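Local coordinates for DUF3863 domain-containing protein (Parabacteroides distasonis, PDB 3LM3), which is of unknown function but probably acts as a glycoside hydrolase or carbohydrate deacetylase built round a parallel beta-sheet domain, at residues E18-V23 with D316-T321; F63-P68 with W306-K311; S189-P194 with F279-N284; I268-G273 with E312-T317. All coordinates share one frame; numbering follows the deposited sequence.

Interaction 1: residues E18-V23 with D316-T321; sequences EGNRFV and DTHFVT
Val23 N donates to His318 O at 2.9 Å, and the same carbonyl oxygen is approached by the CA-H of Phe22, so one acceptor meets two neighbours. His318 N returns an almost straight bond to Arg21 O (177°), and Val320 N reaches Val23 O, giving the alternating ladder of two parallel strands, 21-23 and 318-320. With Phe22, His318 makes an oblique aromatic pair, its CB 3.9 Å from Phe22 CD1. On the other face Val23 holds CG1 anti to the backbone N (chi1 171°), which lays that methyl against Phe319 CE2; its CB is 3.9 Å from the ring centroid and over the face, a CH-pi contact. Toward residue 20 water takes over: one molecule links Asn20 OD1, Arg21 N and Asp316 O, and a second joins Asn20 OD1 to His318 NE2, while Asn20 ND2 is held by Thr16 O. The pair belongs to the parallel sheet in which strand 280-287 flanks 21-29 on its other edge; helices 255-277 and 296-313 pack against the Val23 and Phe319 face, and helix 322-332 against that of Phe22 and His318, touching Val320 as well.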
# COMPACT_ATOMS: atom_id res chain seq x y z
N GLU A 18 10.42 -3.06 -16.51
CA GLU A 18 10.15 -2.05 -17.52
C GLU A 18 9.17 -2.55 -18.58
O GLU A 18 9.26 -3.66 -19.10
CB GLU A 18 11.43 -1.46 -18.14
CG GLU A 18 12.26 -0.59 -17.15
CD GLU A 18 11.50 0.65 -16.65
OE1 GLU A 18 11.11 1.49 -17.51
OE2 GLU A 18 11.31 0.78 -15.42
N GLY A 19 8.20 -1.69 -18.84
CA GLY A 19 7.18 -1.96 -19.84
C GLY A 19 6.04 -2.83 -19.40
O GLY A 19 5.13 -3.13 -20.22
N ASN A 20 6.04 -3.24 -18.14
CA ASN A 20 5.12 -4.24 -17.65
C ASN A 20 4.13 -3.66 -16.64
O ASN A 20 4.36 -2.60 -16.04
CB ASN A 20 5.89 -5.41 -17.03
CG ASN A 20 6.42 -6.38 -18.04
OD1 ASN A 20 5.68 -6.81 -18.95
ND2 ASN A 20 7.68 -6.78 -17.89
N ARG A 21 3.03 -4.38 -16.47
CA ARG A 21 1.94 -4.08 -15.53
C ARG A 21 1.92 -5.18 -14.47
O ARG A 21 2.01 -6.36 -14.82
CB ARG A 21 0.61 -4.02 -16.28
CG ARG A 21 0.52 -2.94 -17.31
CD ARG A 21 -0.75 -3.05 -18.12
NE ARG A 21 -0.91 -1.94 -19.04
CZ ARG A 21 -0.36 -1.85 -20.23
NH1 ARG A 21 0.42 -2.81 -20.70
NH2 ARG A 21 -0.59 -0.76 -20.97
N PHE A 22 1.84 -4.78 -13.20
CA PHE A 22 1.91 -5.70 -12.09
C PHE A 22 0.78 -5.45 -11.11
O PHE A 22 0.46 -4.31 -10.82
CB PHE A 22 3.19 -5.50 -11.32
CG PHE A 22 4.42 -5.77 -12.14
CD1 PHE A 22 4.92 -7.05 -12.22
CD2 PHE A 22 5.04 -4.77 -12.86
CE1 PHE A 22 6.04 -7.31 -13.00
CE2 PHE A 22 6.14 -5.03 -13.68
CZ PHE A 22 6.65 -6.32 -13.72
N VAL A 23 0.22 -6.56 -10.59
CA VAL A 23 -0.67 -6.52 -9.43
C VAL A 23 -0.02 -7.37 -8.34
O VAL A 23 0.30 -8.54 -8.58
CB VAL A 23 -2.08 -7.07 -9.71
CG1 VAL A 23 -2.89 -7.21 -8.41
CG2 VAL A 23 -2.81 -6.20 -10.73
N ASP A 316 -1.60 -8.81 -20.40
CA ASP A 316 -0.24 -9.20 -20.02
C ASP A 316 0.11 -8.81 -18.58
O ASP A 316 1.27 -8.93 -18.18
CB ASP A 316 0.79 -8.66 -21.02
CG ASP A 316 0.65 -9.29 -22.43
OD1 ASP A 316 0.23 -10.48 -22.54
OD2 ASP A 316 0.98 -8.60 -23.42
N THR A 317 -0.87 -8.34 -17.81
CA THR A 317 -0.62 -8.02 -16.40
C THR A 317 -0.09 -9.23 -15.65
O THR A 317 -0.62 -10.34 -15.78
CB THR A 317 -1.91 -7.56 -15.70
OG1 THR A 317 -2.46 -6.44 -16.40
CG2 THR A 317 -1.69 -7.18 -14.23
N HIS A 318 0.96 -9.02 -14.86
CA HIS A 318 1.56 -10.06 -14.04
C HIS A 318 1.06 -9.93 -12.61
O HIS A 318 1.25 -8.87 -11.99
CB HIS A 318 3.07 -9.93 -14.05
CG HIS A 318 3.66 -10.05 -15.41
ND1 HIS A 318 3.82 -11.27 -16.03
CD2 HIS A 318 4.13 -9.12 -16.27
CE1 HIS A 318 4.37 -11.08 -17.22
NE2 HIS A 318 4.56 -9.79 -17.40
N PHE A 319 0.44 -10.99 -12.09
CA PHE A 319 0.04 -11.08 -10.71
C PHE A 319 1.17 -11.79 -9.97
O PHE A 319 1.38 -12.99 -10.13
CB PHE A 319 -1.28 -11.85 -10.55
CG PHE A 319 -2.51 -11.04 -10.95
CD1 PHE A 319 -2.81 -10.76 -12.28
CD2 PHE A 319 -3.33 -10.51 -9.98
CE1 PHE A 319 -3.97 -10.00 -12.60
CE2 PHE A 319 -4.46 -9.77 -10.30
CZ PHE A 319 -4.75 -9.51 -11.62
N VAL A 320 1.91 -10.99 -9.19
CA VAL A 320 3.13 -11.46 -8.53
C VAL A 320 3.10 -11.11 -7.05
O VAL A 320 2.26 -10.34 -6.59
CB VAL A 320 4.40 -10.88 -9.21
CG1 VAL A 320 4.39 -11.22 -10.72
CG2 VAL A 320 4.51 -9.38 -9.02
N THR A 321 4.03 -11.69 -6.30
CA THR A 321 4.09 -11.43 -4.88
C THR A 321 4.63 -10.02 -4.60
O THR A 321 5.31 -9.43 -5.44
CB THR A 321 4.94 -12.46 -4.12
OG1 THR A 321 6.33 -12.19 -4.35
CG2 THR A 321 4.61 -13.89 -4.54
O HOH W 1 2.89 -6.68 -18.28
O HOH W 2 4.87 -9.40 -20.22

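Interaction 2: residues F63-P68 with W306-K311; sequences FATNNP and WVTGTK
Val307 pushes its CG1 methyl into the bend of residues 63-68, where it meets Thr65 O at 3.4 Å and Asn67 CB at 3.5 Å. That branch stands opposite the backbone N (chi1 171°), which turns it into the bend, while CG2 is left to approach Phe63 CD1 obliquely to the ring, at 4.1 Å. The bend itself is fixed from within. A type II turn runs from Ala64 to Asn67, closed by Asn67 N on Ala64 O, and the amide of Asn67 folds back so that ND2 donates to Phe63 O at 3.0 Å. The oxygen lies in the plane of that amide, whereas the donor stands above the carbonyl plane; ND2 also rests over one face of the Phe63 ring, near its rim. At the solvent side Asn66 OD1 is 3.0 Å from Thr308 OG1, but Lys304 O competes for the hydroxyl proton and both residues have alternative conformers, so the bond is doubtful. Lys311 bends at chi2 and chi3, bringing CG to 3.7 Å from Asn66 O; its ammonium bonds to Thr317 O and, through a water, to Asn67 OD1. Here a valine of helix 296-313 seats in the turn that follows helix 53-64, joining two helices on the outside of the parallel sheet of an alpha/beta domain.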
# COMPACT_ATOMS: atom_id res chain seq x y z
N PHE A 63 -8.91 -16.30 -6.91
CA PHE A 63 -7.75 -15.55 -7.43
C PHE A 63 -7.12 -16.18 -8.67
O PHE A 63 -6.70 -15.47 -9.57
CB PHE A 63 -6.71 -15.40 -6.32
CG PHE A 63 -5.39 -14.83 -6.76
CD1 PHE A 63 -5.21 -13.46 -6.85
CD2 PHE A 63 -4.31 -15.65 -7.04
CE1 PHE A 63 -3.94 -12.92 -7.23
CE2 PHE A 63 -3.10 -15.13 -7.40
CZ PHE A 63 -2.91 -13.78 -7.50
N ALA A 64 -7.09 -17.51 -8.71
CA ALA A 64 -6.49 -18.21 -9.82
C ALA A 64 -7.34 -18.19 -11.09
O ALA A 64 -6.85 -18.58 -12.15
CB ALA A 64 -6.22 -19.65 -9.41
N THR A 65 -8.61 -17.76 -10.99
CA THR A 65 -9.49 -17.74 -12.18
C THR A 65 -8.90 -16.88 -13.29
O THR A 65 -8.62 -15.72 -13.09
CB THR A 65 -10.87 -17.13 -11.82
OG1 THR A 65 -11.38 -17.80 -10.67
CG2 THR A 65 -11.87 -17.26 -12.98
N ASN A 66 -8.71 -17.47 -14.48
CA ASN A 66 -8.12 -16.77 -15.61
C ASN A 66 -6.73 -16.23 -15.28
O ASN A 66 -6.24 -15.28 -15.90
CB ASN A 66 -9.04 -15.63 -16.08
CG ASN A 66 -10.37 -16.14 -16.59
OD1 ASN A 66 -11.44 -15.84 -16.03
ND2 ASN A 66 -10.31 -16.94 -17.65
N ASN A 67 -6.07 -16.87 -14.32
CA ASN A 67 -4.83 -16.34 -13.73
C ASN A 67 -3.92 -17.48 -13.28
O ASN A 67 -3.46 -17.51 -12.15
CB ASN A 67 -5.22 -15.40 -12.58
CG ASN A 67 -4.05 -14.64 -11.97
OD1 ASN A 67 -3.07 -14.32 -12.62
ND2 ASN A 67 -4.22 -14.28 -10.69
N PRO A 68 -3.63 -18.42 -14.19
CA PRO A 68 -2.84 -19.58 -13.75
C PRO A 68 -1.41 -19.31 -13.36
O PRO A 68 -0.86 -20.06 -12.54
CB PRO A 68 -2.90 -20.52 -14.97
CG PRO A 68 -3.09 -19.58 -16.14
CD PRO A 68 -4.05 -18.53 -15.60
N TRP A 306 -12.55 -9.06 -10.10
CA TRP A 306 -11.39 -8.22 -10.09
C TRP A 306 -10.29 -8.79 -10.98
O TRP A 306 -9.76 -8.10 -11.87
CB TRP A 306 -10.90 -8.05 -8.64
CG TRP A 306 -9.58 -7.28 -8.56
CD1 TRP A 306 -9.20 -6.16 -9.28
CD2 TRP A 306 -8.49 -7.60 -7.70
NE1 TRP A 306 -7.94 -5.78 -8.90
CE2 TRP A 306 -7.46 -6.65 -7.95
CE3 TRP A 306 -8.26 -8.61 -6.76
CZ2 TRP A 306 -6.25 -6.67 -7.27
CZ3 TRP A 306 -7.05 -8.63 -6.10
CH2 TRP A 306 -6.05 -7.69 -6.37
N VAL A 307 -9.92 -10.04 -10.75
CA VAL A 307 -8.82 -10.65 -11.51
C VAL A 307 -9.21 -10.80 -12.97
O VAL A 307 -8.44 -10.41 -13.86
CB VAL A 307 -8.44 -11.99 -10.89
CG1 VAL A 307 -7.45 -12.79 -11.78
CG2 VAL A 307 -7.87 -11.78 -9.47
N THR A 308 -10.38 -11.34 -13.24
CA THR A 308 -10.82 -11.55 -14.61
C THR A 308 -10.94 -10.24 -15.38
O THR A 308 -10.54 -10.15 -16.53
CB THR A 308 -12.18 -12.26 -14.65
OG1 THR A 308 -12.04 -13.58 -14.12
CG2 THR A 308 -12.70 -12.33 -16.09
N GLY A 309 -11.46 -9.21 -14.73
CA GLY A 309 -11.64 -7.93 -15.38
C GLY A 309 -10.31 -7.25 -15.71
O GLY A 309 -10.12 -6.63 -16.75
N THR A 310 -9.35 -7.40 -14.78
CA THR A 310 -8.00 -6.90 -15.00
C THR A 310 -7.35 -7.60 -16.18
O THR A 310 -6.78 -6.96 -17.04
CB THR A 310 -7.17 -7.07 -13.72
OG1 THR A 310 -7.81 -6.39 -12.62
CG2 THR A 310 -5.77 -6.50 -13.89
N LYS A 311 -7.42 -8.93 -16.21
CA LYS A 311 -6.80 -9.70 -17.30
C LYS A 311 -7.50 -9.46 -18.64
O LYS A 311 -6.86 -9.52 -19.70
CB LYS A 311 -6.76 -11.19 -16.96
CG LYS A 311 -5.88 -11.58 -15.80
CD LYS A 311 -4.39 -11.37 -16.01
CE LYS A 311 -3.76 -12.39 -16.90
NZ LYS A 311 -2.27 -12.25 -16.82
O HOH W 3 -1.43 -14.02 -14.62

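Interaction 3: residues S189-P194 with F279-N284; sequences SYPFYP and FGWVAN
Hydrogen bonding and aromatic packing both converge on Tyr190, whose phenol reaches from the loop to the start of strand 280-287. The polar part is compact: Trp281 N donates to Tyr190 OH at 2.9 Å, with an N-H...O angle of 155°, and His269 ND1 is a second hydrogen-bonding partner of the same hydroxyl. A backbone N-H and an imidazole thus fix the far end of a buried ring. The aromatic part takes up the rest of that ring. Phe279 lies nearly parallel to it, planes 18° apart, but slid so far that the rings barely overlap; the meeting is of neighbouring rims, Tyr190 CE2 to Phe279 CE2 at 3.5 Å. In Phe279, CG sits between the backbone N and the carbonyl carbon (chi1 66°), which turns the ring toward Tyr190. Trp281 meets the tyrosine differently, the two planes steeply inclined, with Tyr190 CD1 lying near the indole plane, 3.9 Å from CE3 at its edge. The aliphatic part is Pro191, whose CD sits 4.0 Å from Trp281 CE3 and also comes to the edge of Phe279. A phenylalanine in place of Tyr190 would probably keep much of the ring packing but leave Trp281 N and His269 ND1 without the oxygen that joins them, within a buried setting. Phe325 of helix 322-332 stacks on Trp281, and Phe343 meets Tyr190 edge-to-face. The chemistry implies an apolar aromatic cluster whose one hydroxyl end is not a stray polar group but joins loop, strand and helix 255-277.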
# COMPACT_ATOMS: atom_id res chain seq x y z
N SER A 189 3.70 7.39 -3.49
CA SER A 189 2.84 6.23 -3.54
C SER A 189 3.46 5.08 -4.31
O SER A 189 3.01 3.95 -4.19
CB SER A 189 1.49 6.58 -4.11
OG SER A 189 1.55 6.88 -5.48
N TYR A 190 4.47 5.35 -5.12
CA TYR A 190 5.20 4.31 -5.84
C TYR A 190 6.50 4.03 -5.11
O TYR A 190 6.83 4.71 -4.11
CB TYR A 190 5.40 4.69 -7.32
CG TYR A 190 4.43 4.07 -8.33
CD1 TYR A 190 3.13 3.68 -7.98
CD2 TYR A 190 4.82 3.93 -9.65
CE1 TYR A 190 2.28 3.13 -8.91
CE2 TYR A 190 3.97 3.38 -10.61
CZ TYR A 190 2.69 2.99 -10.23
OH TYR A 190 1.81 2.52 -11.20
N PRO A 191 7.25 3.02 -5.57
CA PRO A 191 8.32 2.50 -4.71
C PRO A 191 9.47 3.48 -4.56
O PRO A 191 9.80 4.24 -5.48
CB PRO A 191 8.78 1.25 -5.43
CG PRO A 191 7.52 0.81 -6.16
CD PRO A 191 6.94 2.09 -6.68
N PHE A 192 10.09 3.46 -3.38
CA PHE A 192 11.25 4.30 -3.09
C PHE A 192 12.10 3.66 -2.00
O PHE A 192 11.62 2.80 -1.27
CB PHE A 192 10.83 5.72 -2.66
CG PHE A 192 10.01 5.77 -1.37
CD1 PHE A 192 8.67 5.48 -1.39
CD2 PHE A 192 10.60 6.11 -0.15
CE1 PHE A 192 7.91 5.53 -0.24
CE2 PHE A 192 9.84 6.14 1.01
CZ PHE A 192 8.50 5.84 0.97
N TYR A 193 13.35 4.10 -1.91
CA TYR A 193 14.23 3.74 -0.79
C TYR A 193 14.06 4.79 0.31
O TYR A 193 14.27 5.99 0.07
CB TYR A 193 15.68 3.71 -1.26
CG TYR A 193 16.03 2.66 -2.28
CD1 TYR A 193 16.19 1.34 -1.92
CD2 TYR A 193 16.28 3.00 -3.59
CE1 TYR A 193 16.59 0.40 -2.84
CE2 TYR A 193 16.65 2.05 -4.54
CZ TYR A 193 16.84 0.76 -4.15
OH TYR A 193 17.22 -0.24 -5.05
N PRO A 194 13.66 4.37 1.52
CA PRO A 194 13.42 5.33 2.59
C PRO A 194 14.72 5.86 3.21
O PRO A 194 15.79 5.23 3.13
CB PRO A 194 12.62 4.52 3.59
CG PRO A 194 13.20 3.10 3.42
CD PRO A 194 13.43 2.98 1.96
N PHE A 279 6.27 1.71 -16.19
CA PHE A 279 5.66 0.48 -15.70
C PHE A 279 4.38 0.91 -14.99
O PHE A 279 4.20 2.11 -14.72
CB PHE A 279 6.56 -0.30 -14.72
CG PHE A 279 6.83 0.39 -13.41
CD1 PHE A 279 7.88 1.27 -13.27
CD2 PHE A 279 6.05 0.13 -12.30
CE1 PHE A 279 8.14 1.91 -12.05
CE2 PHE A 279 6.29 0.76 -11.09
CZ PHE A 279 7.34 1.65 -10.97
N GLY A 280 3.52 -0.07 -14.69
CA GLY A 280 2.34 0.20 -13.86
C GLY A 280 2.26 -0.83 -12.76
O GLY A 280 2.55 -2.00 -13.00
N TRP A 281 1.82 -0.40 -11.58
CA TRP A 281 1.75 -1.29 -10.42
C TRP A 281 0.53 -0.95 -9.57
O TRP A 281 0.31 0.22 -9.22
CB TRP A 281 3.02 -1.15 -9.58
CG TRP A 281 2.94 -1.83 -8.24
CD1 TRP A 281 2.62 -3.14 -7.98
CD2 TRP A 281 3.14 -1.21 -6.97
NE1 TRP A 281 2.64 -3.36 -6.62
CE2 TRP A 281 2.92 -2.18 -5.98
CE3 TRP A 281 3.47 0.09 -6.57
CZ2 TRP A 281 3.05 -1.92 -4.61
CZ3 TRP A 281 3.57 0.36 -5.23
CH2 TRP A 281 3.37 -0.64 -4.27
N VAL A 282 -0.26 -1.97 -9.28
CA VAL A 282 -1.40 -1.92 -8.40
C VAL A 282 -1.13 -2.86 -7.23
O VAL A 282 -0.70 -4.01 -7.43
CB VAL A 282 -2.68 -2.37 -9.14
CG1 VAL A 282 -3.82 -2.67 -8.16
CG2 VAL A 282 -3.06 -1.32 -10.20
N ALA A 283 -1.40 -2.37 -6.02
CA ALA A 283 -1.26 -3.12 -4.77
C ALA A 283 -2.60 -3.36 -4.13
O ALA A 283 -3.48 -2.48 -4.18
CB ALA A 283 -0.38 -2.35 -3.79
N ASN A 284 -2.81 -4.52 -3.52
CA ASN A 284 -4.08 -4.75 -2.83
C ASN A 284 -3.88 -5.75 -1.72
O ASN A 284 -2.99 -6.60 -1.77
CB ASN A 284 -5.14 -5.22 -3.81
CG ASN A 284 -6.56 -4.79 -3.46
OD1 ASN A 284 -6.83 -4.23 -2.39
ND2 ASN A 284 -7.49 -5.03 -4.41

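Interaction 4: residues I268-G273 with E312-T317; sequences IHFDKG and ERWPDT
The indole of Trp314 is sandwiched: Phe270 CB lies over one face and Arg313 CG over the centre of the other, while Asp271 stands at its edge. Over the five-membered ring the Phe270 methylene makes a CH-pi contact, 3.5 Å from the centroid and only 14° off the normal. Its phenyl group then presents an edge to the six-membered ring, planes at 75°, a T-shaped pair in which CD2 comes 3.6 Å from Trp314 CE3. The far rim of the phenyl group, at CE2, touches Thr317 CG2.

At the indole edge NE1 donates to Asp271 OD1 at 3.0 Å; the oxygen lies in the ring plane, though the N-H comes to it from above the carboxylate plane. OD2, the other oxygen, forms a salt bridge with Arg313 NH2 at 2.9 Å. With CG anti to the backbone N (chi1 -177°) and the chain extended from there to NE, Arg313 carries its guanidinium past the indole so that Trp314 CZ2 lies over one of its faces, and a water links its NE to Asp271 OD1. Replacing Trp314 with leucine is likely to leave Asp271 OD1 without its indole donor and to open a gap between Phe270 and the Arg313 chain.

Trp314 is the first residue to leave the helix and opens a type I turn to Thr317, whose N and OG1 both reach Trp314 O from the same side. This is a helix-to-strand connection in an alpha/beta domain, where the turn leading from helix 296-313 into strand 318-320 is pinned by an aromatic residue to the neighbouring helix 255-277.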
# COMPACT_ATOMS: atom_id res chain seq x y z
N ILE A 268 -5.61 4.23 -13.82
CA ILE A 268 -4.66 5.30 -13.50
C ILE A 268 -3.23 4.82 -13.75
O ILE A 268 -2.35 5.56 -14.23
CB ILE A 268 -4.79 5.74 -12.03
CG1 ILE A 268 -6.20 6.27 -11.74
CG2 ILE A 268 -3.71 6.78 -11.62
CD1 ILE A 268 -6.45 6.52 -10.21
N HIS A 269 -3.00 3.55 -13.41
CA HIS A 269 -1.69 2.91 -13.47
C HIS A 269 -1.43 2.18 -14.77
O HIS A 269 -0.31 2.21 -15.29
CB HIS A 269 -1.58 1.97 -12.28
CG HIS A 269 -1.67 2.72 -11.00
ND1 HIS A 269 -0.57 3.35 -10.46
CD2 HIS A 269 -2.74 3.14 -10.29
CE1 HIS A 269 -0.95 4.07 -9.43
NE2 HIS A 269 -2.27 3.96 -9.30
N PHE A 270 -2.44 1.48 -15.26
CA PHE A 270 -2.25 0.57 -16.39
C PHE A 270 -2.52 1.20 -17.76
O PHE A 270 -2.13 0.62 -18.77
CB PHE A 270 -3.11 -0.67 -16.18
CG PHE A 270 -2.70 -1.56 -15.01
CD1 PHE A 270 -1.48 -1.41 -14.37
CD2 PHE A 270 -3.53 -2.61 -14.63
CE1 PHE A 270 -1.11 -2.27 -13.34
CE2 PHE A 270 -3.16 -3.47 -13.59
CZ PHE A 270 -1.94 -3.29 -12.96
N ASP A 271 -3.13 2.39 -17.78
CA ASP A 271 -3.25 3.17 -19.02
C ASP A 271 -2.22 4.30 -18.97
O ASP A 271 -1.04 4.09 -19.34
CB ASP A 271 -4.70 3.65 -19.17
CG ASP A 271 -5.66 2.53 -19.59
OD1 ASP A 271 -5.22 1.50 -20.14
OD2 ASP A 271 -6.90 2.74 -19.37
N LYS A 272 -2.57 5.47 -18.46
CA LYS A 272 -1.69 6.64 -18.48
C LYS A 272 -0.43 6.44 -17.64
O LYS A 272 0.65 6.83 -18.04
CB LYS A 272 -2.45 7.88 -18.01
CG LYS A 272 -1.65 9.17 -17.94
CD LYS A 272 -1.23 9.70 -19.29
CE LYS A 272 -1.01 11.22 -19.21
NZ LYS A 272 -0.68 11.82 -20.52
N GLY A 273 -0.56 5.82 -16.47
CA GLY A 273 0.60 5.67 -15.60
C GLY A 273 1.77 4.97 -16.27
O GLY A 273 2.94 5.41 -16.18
N GLU A 312 -8.79 -9.22 -18.63
CA GLU A 312 -9.50 -8.97 -19.87
C GLU A 312 -9.02 -7.67 -20.52
O GLU A 312 -8.75 -7.63 -21.74
CB GLU A 312 -11.00 -8.89 -19.63
CG GLU A 312 -11.84 -8.59 -20.85
CD GLU A 312 -13.32 -8.65 -20.52
OE1 GLU A 312 -13.83 -9.77 -20.31
OE2 GLU A 312 -13.95 -7.58 -20.44
N ARG A 313 -8.86 -6.63 -19.72
CA ARG A 313 -8.51 -5.32 -20.24
C ARG A 313 -7.01 -5.15 -20.48
O ARG A 313 -6.61 -4.47 -21.42
CB ARG A 313 -9.06 -4.26 -19.30
CG ARG A 313 -8.84 -2.85 -19.75
CD ARG A 313 -9.73 -1.92 -18.99
NE ARG A 313 -9.40 -0.52 -19.22
CZ ARG A 313 -9.97 0.50 -18.58
NH1 ARG A 313 -10.96 0.30 -17.72
NH2 ARG A 313 -9.54 1.75 -18.80
N TRP A 314 -6.21 -5.77 -19.62
CA TRP A 314 -4.75 -5.68 -19.65
C TRP A 314 -4.18 -7.10 -19.59
O TRP A 314 -3.77 -7.58 -18.54
CB TRP A 314 -4.24 -4.82 -18.48
CG TRP A 314 -4.75 -3.39 -18.49
CD1 TRP A 314 -4.37 -2.36 -19.31
CD2 TRP A 314 -5.75 -2.85 -17.61
NE1 TRP A 314 -5.07 -1.22 -19.00
CE2 TRP A 314 -5.91 -1.49 -17.95
CE3 TRP A 314 -6.51 -3.37 -16.54
CZ2 TRP A 314 -6.80 -0.65 -17.26
CZ3 TRP A 314 -7.39 -2.54 -15.87
CH2 TRP A 314 -7.52 -1.19 -16.23
N PRO A 315 -4.22 -7.82 -20.72
CA PRO A 315 -3.97 -9.26 -20.69
C PRO A 315 -2.58 -9.70 -20.30
O PRO A 315 -2.43 -10.84 -19.84
CB PRO A 315 -4.30 -9.72 -22.12
CG PRO A 315 -4.61 -8.54 -22.88
CD PRO A 315 -4.79 -7.37 -22.00
N ASP A 316 -1.60 -8.81 -20.40
CA ASP A 316 -0.24 -9.20 -20.02
C ASP A 316 0.11 -8.81 -18.58
O ASP A 316 1.27 -8.93 -18.18
CB ASP A 316 0.79 -8.66 -21.02
CG ASP A 316 0.65 -9.29 -22.43
OD1 ASP A 316 0.23 -10.48 -22.54
OD2 ASP A 316 0.98 -8.60 -23.42
N THR A 317 -0.87 -8.34 -17.81
CA THR A 317 -0.62 -8.02 -16.40
C THR A 317 -0.09 -9.23 -15.65
O THR A 317 -0.62 -10.34 -15.78
CB THR A 317 -1.91 -7.56 -15.70
OG1 THR A 317 -2.46 -6.44 -16.40
CG2 THR A 317 -1.69 -7.18 -14.23
O HOH W 4 -7.45 0.19 -21.21

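How the interactions relate
Interaction 3 is the most central and wholly buried, and it relies on aromatic rings gathered about one hydroxyl; interactions 1 and 2 are only partly buried, and interaction 4 is buried around its indole, with the salt bridge toward its exposed side. Interactions 1 and 3 hold the same sheet, since Phe22 bonds through its backbone to Gly280 and Val282. Interactions 2 and 4 both use helix 296-313, and Lys311 NZ, bonded to Thr317 O, ties interaction 2 to the turn common to 1 and 4. His269 beside Tyr190 and Phe270 beside Val23 bring helix 255-277 against the sheet. Backbone pairing thus characterises interaction 1, and side-chain packing with peripheral polar bonds the helical contacts.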